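PDB 4XRF: transcriptional regulator, MarR family from Bacillus cereus, which probably binds DNA as a winged helix-turn-helix transcription factor of the MarR family and so regulates transcription. Local coordinates for residues I41-G46 / I91-K96; S48-L53 / S62-M67; I72-V77 / K98-E103. All blocks are in the same frame, centred on the assembly; numbering follows the deposited sequence.

Contacts 1 and 2 lie in the winged helix-turn-helix part of the chain, and contact 3 lies where the second subunit approaches it. Contact 1 sets helix 33-45 against strand 89-93; contact 2, about 13 Å away between centres, packs helix 50-57 on helix 61-73 and lies along the chain inside the loop that contact 1 closes. The two meet at the sheet, where strands 48-49 and 89-93 are neighbours. Contact 3 joins the turn after helix 61-73 to helix 95-106, its segments alternating with those of contact 1, their centres about 9 Å apart. Together they connect the probable DNA-reading helix pair to the sheet and, by contact 3, to the subunit interface.

Contact 1: I41-G46 / I91-K96; sequences ILDHYG and IELTKK
Ile91 meets Leu42 with one branch only: its CG2 lies 3.8 Å from Leu42 CD1. With CG1 anti to the carbonyl carbon (chi1 -45°), the longer arm of Ile91 runs off the other way, to Leu53 of helix 50-57. The backbone at this residue takes part as well, since Leu42 CD2 rests 3.5 Å from Ile91 O, so one methyl of the leucine meets the side chain and the other the carbonyl. Two residues further along the strand, Leu93 points its CB toward the helix, sending CD2 to the helical backbone and CD1 to the side chain of Leu42. CD2 presses on the main chain of Asp43, 3.5 Å from Asp43 CA, and also lies 3.8 Å from Asp43 CB; CD1 settles 4.1 Å from Leu42 CB. A water joins the two backbones, donating to Leu42 O at 3.1 Å and accepting from Leu93 N at 2.9 Å. It links two backbone groups beside packing that is mainly of methyls. Just past the strand, Thr94 N-caps helix 95-106, its OG1 bonded to the backbone N of Gly97 and also to the carbonyl of Glu75. The short axes of 41-45 and 91-93 run nearly perpendicular, at 85°, and approach to 7.9 Å. Alternate strand residues, Ile91 and Leu93, thus seat the helix while Val77 of the adjacent strand also touches Leu42, an arrangement characteristic of the winged helix fold, in which a helix packs against the sheet at the base of the wing.

Contact 2: S48-L53 / S62-M67; sequences SRATTL and SAITVM. With PO4 (phosphate ion), chain D.
Ile64 reaches from helix 61-73 toward Ala50 and Leu53, one turn apart on helix 50-57, and its two branches divide the work. From CB, which points toward that helix, the short branch CG2 goes to Ala50: it lies 3.7 Å from Ala50 O and 4.3 Å from Ala50 CB, touching both the carbonyl and the methyl. The other branch begins at CG1, 4.0 Å from Leu53 CB, and ends in CD1, which stops 4.1 Å from Leu53 O, alongside the backbone of that residue. The first torsion of Ile64, -137°, is well away from a staggered value, and it is with this turn that CG2 and CG1 reach their separate neighbours. On the outer side of the same segment, the Arg49 guanidinium takes a phosphate ion, probably from the crystallisation liquor, at its edge: Arg49 NH1 donates to phosphate O4 over 2.7 Å, with a bent angle of 139° at the hydrogen. Arg49 is the N-cap residue of helix 50-57. In the fold, helices 50-57 and 61-73 form the helix-turn-helix pair. Ile64 lies between them and also touches Val59 of the connecting loop; Ala50 also touches Ile91 of strand 89-93, and Leu53 touches Ile41 of helix 33-45.

Contact 3: I72-V77 / K98-E103; sequences IDQELV and KARVEE. With PO4 (phosphate ion), chain I.
Arg100 holds Gln74 by a single oxygen gripped twice: Gln74 OE1 accepts from Arg100 NH2 at 2.8 Å and from Arg100 NH1 at 2.9 Å. It sits at the end of the guanidinium, in its plane, although the amide itself is turned 34° from that plane. A second edge of the same group faces a phosphate ion, probably from the crystallisation liquor. Here the bonds are nearly straight: Arg100 NH2 to phosphate O1 is 2.6 Å, with 175° at the hydrogen, and Arg100 NE to phosphate O2 is 3.1 Å. The arginine chain leaves its helix with CG anti to the backbone N (chi1 -172°) and then bends at both following torsions, which carries the guanidinium over Leu76. Leu76 CD1 lies beneath one face, toward the rim, 3.8 Å from Arg100 NH1, while Leu76 CD2 is 3.9 Å from Arg100 CB. Just before Leu76 in the chain, Glu75, with positive phi, forms a Schellman motif. Beyond the pair, Arg100 NH1 also reaches Thr29 O, and Gln74 NE2 bonds to Gly30 O and to Gln27 O of the second subunit. The phosphate also binds Arg100 NH2 of the second subunit, so one anion bridges an arginine from each subunit. Buried guanidinium and amide are thus both engaged at the dimer interface, and the paired arginines appear suited to holding an anion.

Contact 1: I41-G46 / I91-K96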
loop_
_atom_site.group_PDB
_atom_site.type_symbol
_atom_site.label_atom_id
_atom_site.label_comp_id
_atom_site.label_asym_id
_atom_site.label_seq_id
_atom_site.Cartn_x
_atom_site.Cartn_y
_atom_site.Cartn_z
ATOM N N ILE A 41 9.800 -21.072 12.557
ATOM C CA ILE A 41 9.479 -22.506 12.443
ATOM C C ILE A 41 10.758 -23.344 12.305
ATOM O O ILE A 41 10.930 -24.342 13.002
ATOM C CB ILE A 41 8.520 -22.807 11.268
ATOM C CG1 ILE A 41 7.189 -22.067 11.463
ATOM C CG2 ILE A 41 8.295 -24.316 11.127
ATOM C CD1 ILE A 41 6.246 -22.195 10.281
ATOM N N LEU A 42 11.652 -22.919 11.417
ATOM C CA LEU A 42 12.901 -23.640 11.142
ATOM C C LEU A 42 13.876 -23.560 12.311
ATOM O O LEU A 42 14.670 -24.476 12.514
ATOM C CB LEU A 42 13.564 -23.105 9.867
ATOM C CG LEU A 42 12.731 -23.285 8.600
ATOM C CD1 LEU A 42 13.344 -22.502 7.457
ATOM C CD2 LEU A 42 12.603 -24.753 8.243
ATOM N N ASP A 43 13.822 -22.456 13.061
ATOM C CA ASP A 43 14.595 -22.325 14.294
ATOM C C ASP A 43 14.078 -23.290 15.360
ATOM O O ASP A 43 14.863 -23.864 16.114
ATOM C CB ASP A 43 14.523 -20.904 14.833
ATOM C CG ASP A 43 15.588 -20.619 15.885
ATOM O OD1 ASP A 43 16.610 -21.332 15.935
ATOM O OD2 ASP A 43 15.410 -19.656 16.662
ATOM N N HIS A 44 12.759 -23.459 15.418
ATOM C CA HIS A 44 12.140 -24.273 16.445
ATOM C C HIS A 44 12.338 -25.763 16.138
ATOM O O HIS A 44 12.899 -26.488 16.958
ATOM C CB HIS A 44 10.663 -23.890 16.606
ATOM C CG HIS A 44 9.915 -24.700 17.624
ATOM N ND1 HIS A 44 8.546 -24.618 17.771
ATOM C CD2 HIS A 44 10.335 -25.618 18.530
ATOM C CE1 HIS A 44 8.155 -25.446 18.725
ATOM N NE2 HIS A 44 9.221 -26.068 19.199
ATOM N N TYR A 45 11.926 -26.196 14.946
ATOM C CA TYR A 45 11.928 -27.610 14.586
ATOM C C TYR A 45 13.161 -28.057 13.800
ATOM O O TYR A 45 13.290 -29.234 13.487
ATOM C CB TYR A 45 10.674 -27.940 13.783
ATOM C CG TYR A 45 9.387 -27.782 14.561
ATOM C CD1 TYR A 45 8.955 -28.774 15.461
ATOM C CD2 TYR A 45 8.587 -26.664 14.387
ATOM C CE1 TYR A 45 7.767 -28.634 16.170
ATOM C CE2 TYR A 45 7.401 -26.516 15.090
ATOM C CZ TYR A 45 6.993 -27.503 15.973
ATOM O OH TYR A 45 5.814 -27.337 16.664
ATOM N N GLY A 46 14.065 -27.128 13.479
ATOM C CA GLY A 46 15.207 -27.458 12.620
ATOM C C GLY A 46 14.728 -27.694 11.194
ATOM O O GLY A 46 13.600 -27.300 10.842
ATOM N N ILE A 91 13.960 -27.750 3.682
ATOM C CA ILE A 91 14.391 -26.382 3.939
ATOM C C ILE A 91 15.075 -26.310 5.309
ATOM O O ILE A 91 14.606 -26.895 6.294
ATOM C CB ILE A 91 13.218 -25.366 3.872
ATOM C CG1 ILE A 91 12.315 -25.620 2.650
ATOM C CG2 ILE A 91 13.730 -23.926 3.910
ATOM C CD1 ILE A 91 13.021 -25.619 1.310
ATOM N N GLU A 92 16.181 -25.581 5.355
ATOM C CA GLU A 92 17.024 -25.520 6.529
ATOM C C GLU A 92 17.547 -24.103 6.733
ATOM O O GLU A 92 17.961 -23.457 5.784
ATOM C CB GLU A 92 18.209 -26.443 6.319
ATOM C CG GLU A 92 19.080 -26.586 7.539
ATOM C CD GLU A 92 20.125 -27.665 7.359
ATOM O OE1 GLU A 92 21.139 -27.420 6.663
ATOM O OE2 GLU A 92 19.925 -28.759 7.911
ATOM N N LEU A 93 17.556 -23.654 7.984
ATOM C CA LEU A 93 18.128 -22.364 8.370
ATOM C C LEU A 93 19.644 -22.377 8.130
ATOM O O LEU A 93 20.311 -23.370 8.434
ATOM C CB LEU A 93 17.836 -22.159 9.847
ATOM C CG LEU A 93 17.395 -20.854 10.468
ATOM C CD1 LEU A 93 16.327 -20.124 9.656
ATOM C CD2 LEU A 93 16.923 -21.172 11.881
ATOM N N THR A 94 20.193 -21.314 7.552
ATOM C CA THR A 94 21.656 -21.190 7.507
ATOM C C THR A 94 22.145 -20.520 8.797
ATOM O O THR A 94 21.334 -20.057 9.608
ATOM C CB THR A 94 22.159 -20.409 6.270
ATOM O OG1 THR A 94 21.615 -19.085 6.283
ATOM C CG2 THR A 94 21.751 -21.107 4.977
ATOM N N LYS A 95 23.463 -20.473 8.995
ATOM C CA LYS A 95 24.045 -19.694 10.088
ATOM C C LYS A 95 23.553 -18.224 10.061
ATOM O O LYS A 95 23.148 -17.700 11.093
ATOM C CB LYS A 95 25.584 -19.765 10.073
ATOM N N LYS A 96 23.566 -17.590 8.883
ATOM C CA LYS A 96 22.987 -16.233 8.686
ATOM C C LYS A 96 21.514 -16.165 9.099
ATOM O O LYS A 96 21.107 -15.240 9.781
ATOM C CB LYS A 96 23.081 -15.812 7.221
ATOM C CG LYS A 96 24.183 -14.828 6.880
ATOM C CD LYS A 96 24.483 -14.916 5.385
ATOM C CE LYS A 96 25.220 -13.690 4.882
ATOM N NZ LYS A 96 26.611 -13.604 5.415
HETATM O O HOH W 1 16.653 -25.239 10.216
#

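Contact 2: S48-L53 / S62-M67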
loop_
_atom_site.group_PDB
_atom_site.type_symbol
_atom_site.label_atom_id
_atom_site.label_comp_id
_atom_site.label_asym_id
_atom_site.label_seq_id
_atom_site.Cartn_x
_atom_site.Cartn_y
_atom_site.Cartn_z
ATOM N N SER A 48 13.097 -28.795 7.919
ATOM C CA SER A 48 11.740 -29.294 7.707
ATOM C C SER A 48 11.381 -29.373 6.220
ATOM O O SER A 48 11.939 -28.632 5.405
ATOM C CB SER A 48 10.735 -28.371 8.422
ATOM O OG SER A 48 11.206 -27.959 9.701
ATOM N N ARG A 49 10.438 -30.254 5.880
ATOM C CA ARG A 49 9.889 -30.318 4.531
ATOM C C ARG A 49 9.180 -29.031 4.139
ATOM O O ARG A 49 8.503 -28.401 4.973
ATOM C CB ARG A 49 8.920 -31.503 4.375
ATOM C CG ARG A 49 9.591 -32.870 4.303
ATOM C CD ARG A 49 8.552 -33.979 4.109
ATOM N NE ARG A 49 7.705 -34.055 5.293
ATOM C CZ ARG A 49 6.418 -34.391 5.299
ATOM N NH1 ARG A 49 5.770 -34.678 4.167
ATOM N NH2 ARG A 49 5.778 -34.430 6.457
ATOM N N ALA A 50 9.326 -28.660 2.865
ATOM C CA ALA A 50 8.663 -27.472 2.314
ATOM C C ALA A 50 7.146 -27.650 2.391
ATOM O O ALA A 50 6.425 -26.708 2.643
ATOM C CB ALA A 50 9.105 -27.219 0.872
ATOM N N THR A 51 6.660 -28.866 2.180
ATOM C CA THR A 51 5.219 -29.135 2.314
ATOM C C THR A 51 4.697 -28.916 3.752
ATOM O O THR A 51 3.591 -28.436 3.930
ATOM C CB THR A 51 4.844 -30.520 1.774
ATOM O OG1 THR A 51 5.666 -31.499 2.407
ATOM C CG2 THR A 51 5.082 -30.584 0.249
ATOM N N THR A 52 5.503 -29.235 4.763
ATOM C CA THR A 52 5.150 -28.958 6.157
ATOM C C THR A 52 5.094 -27.435 6.458
ATOM O O THR A 52 4.199 -26.961 7.167
ATOM C CB THR A 52 6.126 -29.656 7.128
ATOM O OG1 THR A 52 6.120 -31.073 6.892
ATOM C CG2 THR A 52 5.749 -29.401 8.575
ATOM N N LEU A 53 6.047 -26.677 5.922
ATOM C CA LEU A 53 6.009 -25.229 6.024
ATOM C C LEU A 53 4.708 -24.670 5.441
ATOM O O LEU A 53 4.040 -23.860 6.088
ATOM C CB LEU A 53 7.216 -24.613 5.318
ATOM C CG LEU A 53 8.590 -24.827 5.959
ATOM C CD1 LEU A 53 9.667 -24.208 5.070
ATOM C CD2 LEU A 53 8.647 -24.231 7.364
ATOM N N SER A 62 3.086 -24.156 -3.819
ATOM C CA SER A 62 3.552 -23.150 -4.786
ATOM C C SER A 62 3.772 -21.763 -4.183
ATOM O O SER A 62 4.612 -21.001 -4.665
ATOM C CB SER A 62 2.555 -23.031 -5.948
ATOM O OG SER A 62 1.549 -22.070 -5.641
ATOM N N ALA A 63 3.003 -21.430 -3.146
ATOM C CA ALA A 63 3.149 -20.163 -2.458
ATOM C C ALA A 63 4.399 -20.185 -1.581
ATOM O O ALA A 63 5.133 -19.201 -1.504
ATOM C CB ALA A 63 1.909 -19.859 -1.632
ATOM N N ILE A 64 4.658 -21.319 -0.939
ATOM C CA ILE A 64 5.835 -21.430 -0.081
ATOM C C ILE A 64 7.118 -21.413 -0.923
ATOM O O ILE A 64 8.140 -20.861 -0.495
ATOM C CB ILE A 64 5.745 -22.653 0.865
ATOM C CG1 ILE A 64 6.206 -22.296 2.274
ATOM C CG2 ILE A 64 6.579 -23.804 0.376
ATOM C CD1 ILE A 64 5.262 -21.405 3.046
ATOM N N THR A 65 7.033 -21.957 -2.138
ATOM C CA THR A 65 8.154 -21.985 -3.085
ATOM C C THR A 65 8.685 -20.577 -3.344
ATOM O O THR A 65 9.887 -20.347 -3.239
ATOM C CB THR A 65 7.788 -22.695 -4.404
ATOM O OG1 THR A 65 7.577 -24.080 -4.137
ATOM C CG2 THR A 65 8.918 -22.586 -5.444
ATOM N N VAL A 66 7.795 -19.637 -3.651
ATOM C CA VAL A 66 8.199 -18.235 -3.865
ATOM C C VAL A 66 8.842 -17.638 -2.612
ATOM O O VAL A 66 9.883 -16.977 -2.703
ATOM C CB VAL A 66 7.033 -17.351 -4.386
ATOM C CG1 VAL A 66 7.514 -15.937 -4.726
ATOM C CG2 VAL A 66 6.414 -17.984 -5.629
ATOM N N MET A 67 8.236 -17.881 -1.448
ATOM C CA MET A 67 8.759 -17.363 -0.176
ATOM C C MET A 67 10.176 -17.857 0.054
ATOM O O MET A 67 11.098 -17.081 0.350
ATOM C CB MET A 67 7.859 -17.766 1.002
ATOM C CG MET A 67 6.782 -16.741 1.332
ATOM S SD MET A 67 5.477 -17.282 2.485
ATOM C CE MET A 67 4.242 -17.900 1.343
HETATM P P PO4 D . 2.329 -35.657 4.030
HETATM O O1 PO4 D . 2.889 -37.023 4.051
HETATM O O2 PO4 D . 0.944 -35.658 3.367
HETATM O O3 PO4 D . 2.230 -35.087 5.402
HETATM O O4 PO4 D . 3.234 -34.733 3.155
#

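Contact 3: I72-V77 / K98-E103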
loop_
_atom_site.group_PDB
_atom_site.type_symbol
_atom_site.label_atom_id
_atom_site.label_comp_id
_atom_site.label_asym_id
_atom_site.label_seq_id
_atom_site.Cartn_x
_atom_site.Cartn_y
_atom_site.Cartn_z
ATOM N N ILE A 72 16.221 -17.636 0.132
ATOM C CA ILE A 72 17.465 -18.095 -0.523
ATOM C C ILE A 72 18.263 -16.899 -1.074
ATOM O O ILE A 72 19.454 -16.781 -0.795
ATOM C CB ILE A 72 17.183 -19.176 -1.606
ATOM C CG1 ILE A 72 16.687 -20.463 -0.946
ATOM C CG2 ILE A 72 18.421 -19.469 -2.475
ATOM C CD1 ILE A 72 16.174 -21.506 -1.933
ATOM N N ASP A 73 17.607 -15.984 -1.795
ATOM C CA ASP A 73 18.245 -14.706 -2.206
ATOM C C ASP A 73 18.931 -13.978 -1.029
ATOM O O ASP A 73 20.054 -13.490 -1.181
ATOM C CB ASP A 73 17.243 -13.736 -2.855
ATOM C CG ASP A 73 16.636 -14.266 -4.142
ATOM O OD1 ASP A 73 17.278 -15.091 -4.842
ATOM O OD2 ASP A 73 15.487 -13.871 -4.452
ATOM N N GLN A 74 18.256 -13.900 0.126
ATOM C CA GLN A 74 18.854 -13.276 1.326
ATOM C C GLN A 74 19.834 -14.222 2.028
ATOM O O GLN A 74 20.467 -13.829 3.006
ATOM C CB GLN A 74 17.782 -12.817 2.336
ATOM C CG GLN A 74 16.849 -11.712 1.876
ATOM C CD GLN A 74 16.262 -10.938 3.048
ATOM O OE1 GLN A 74 16.994 -10.481 3.938
ATOM N NE2 GLN A 74 14.943 -10.772 3.050
ATOM N N GLU A 75 19.919 -15.469 1.560
ATOM C CA GLU A 75 20.885 -16.464 2.060
ATOM C C GLU A 75 20.547 -16.917 3.480
ATOM O O GLU A 75 21.437 -17.253 4.270
ATOM C CB GLU A 75 22.319 -15.903 2.005
ATOM C CG GLU A 75 22.984 -16.026 0.642
ATOM C CD GLU A 75 24.178 -15.100 0.481
ATOM O OE1 GLU A 75 24.696 -14.577 1.496
ATOM O OE2 GLU A 75 24.605 -14.883 -0.672
ATOM N N LEU A 76 19.263 -16.906 3.812
ATOM C CA LEU A 76 18.852 -17.176 5.184
ATOM C C LEU A 76 18.477 -18.642 5.404
ATOM O O LEU A 76 18.492 -19.123 6.535
ATOM C CB LEU A 76 17.721 -16.232 5.618
ATOM C CG LEU A 76 18.018 -14.723 5.550
ATOM C CD1 LEU A 76 16.783 -13.900 5.920
ATOM C CD2 LEU A 76 19.201 -14.347 6.445
ATOM N N VAL A 77 18.104 -19.322 4.325
ATOM C CA VAL A 77 17.819 -20.759 4.364
ATOM C C VAL A 77 18.532 -21.448 3.208
ATOM O O VAL A 77 18.954 -20.780 2.265
ATOM C CB VAL A 77 16.297 -21.071 4.268
ATOM C CG1 VAL A 77 15.509 -20.378 5.382
ATOM C CG2 VAL A 77 15.734 -20.709 2.897
ATOM N N LYS A 98 19.844 -18.036 11.207
ATOM C CA LYS A 98 19.724 -18.151 12.668
ATOM C C LYS A 98 20.032 -16.839 13.369
ATOM O O LYS A 98 19.297 -16.432 14.272
ATOM C CB LYS A 98 20.599 -19.277 13.230
ATOM C CG LYS A 98 20.220 -19.679 14.648
ATOM N N ALA A 99 21.107 -16.169 12.952
ATOM C CA ALA A 99 21.421 -14.847 13.482
ATOM C C ALA A 99 20.315 -13.832 13.145
ATOM O O ALA A 99 19.944 -13.012 13.986
ATOM C CB ALA A 99 22.780 -14.367 12.977
ATOM N N ARG A 100 19.777 -13.890 11.927
ATOM C CA ARG A 100 18.714 -12.957 11.540
ATOM C C ARG A 100 17.445 -13.121 12.392
ATOM O O ARG A 100 16.865 -12.131 12.817
ATOM C CB ARG A 100 18.361 -13.049 10.046
ATOM C CG ARG A 100 17.406 -11.948 9.586
ATOM C CD ARG A 100 18.095 -10.580 9.408
ATOM N NE ARG A 100 18.851 -10.583 8.164
ATOM C CZ ARG A 100 18.315 -10.433 6.950
ATOM N NH1 ARG A 100 17.011 -10.210 6.798
ATOM N NH2 ARG A 100 19.085 -10.513 5.871
ATOM N N VAL A 101 17.027 -14.362 12.648
ATOM C CA VAL A 101 15.797 -14.581 13.408
ATOM C C VAL A 101 15.919 -14.080 14.870
ATOM O O VAL A 101 14.996 -13.437 15.388
ATOM C CB VAL A 101 15.232 -16.026 13.227
ATOM C CG1 VAL A 101 16.102 -17.079 13.902
ATOM C CG2 VAL A 101 13.788 -16.113 13.684
ATOM N N GLU A 102 17.080 -14.294 15.492
ATOM C CA GLU A 102 17.361 -13.772 16.838
ATOM C C GLU A 102 17.392 -12.244 16.880
ATOM O O GLU A 102 16.806 -11.624 17.774
ATOM C CB GLU A 102 18.677 -14.332 17.380
ATOM C CG GLU A 102 18.652 -15.833 17.630
ATOM C CD GLU A 102 19.995 -16.380 18.092
ATOM O OE1 GLU A 102 20.769 -15.626 18.724
ATOM O OE2 GLU A 102 20.276 -17.564 17.832
ATOM N N GLU A 103 18.081 -11.642 15.915
ATOM C CA GLU A 103 18.092 -10.193 15.755
ATOM C C GLU A 103 16.672 -9.641 15.537
ATOM O O GLU A 103 16.271 -8.687 16.195
ATOM C CB GLU A 103 19.026 -9.821 14.601
ATOM C CG GLU A 103 18.945 -8.376 14.124
ATOM C CD GLU A 103 19.587 -8.215 12.753
ATOM O OE1 GLU A 103 20.834 -8.081 12.698
ATOM O OE2 GLU A 103 18.847 -8.240 11.733
HETATM P P PO4 I . 22.483 -10.530 7.176
HETATM O O1 PO4 I . 21.669 -11.027 6.007
HETATM O O2 PO4 I . 21.887 -10.986 8.456
HETATM O O3 PO4 I . 22.501 -8.987 7.122
HETATM O O4 PO4 I . 23.928 -10.991 7.024
#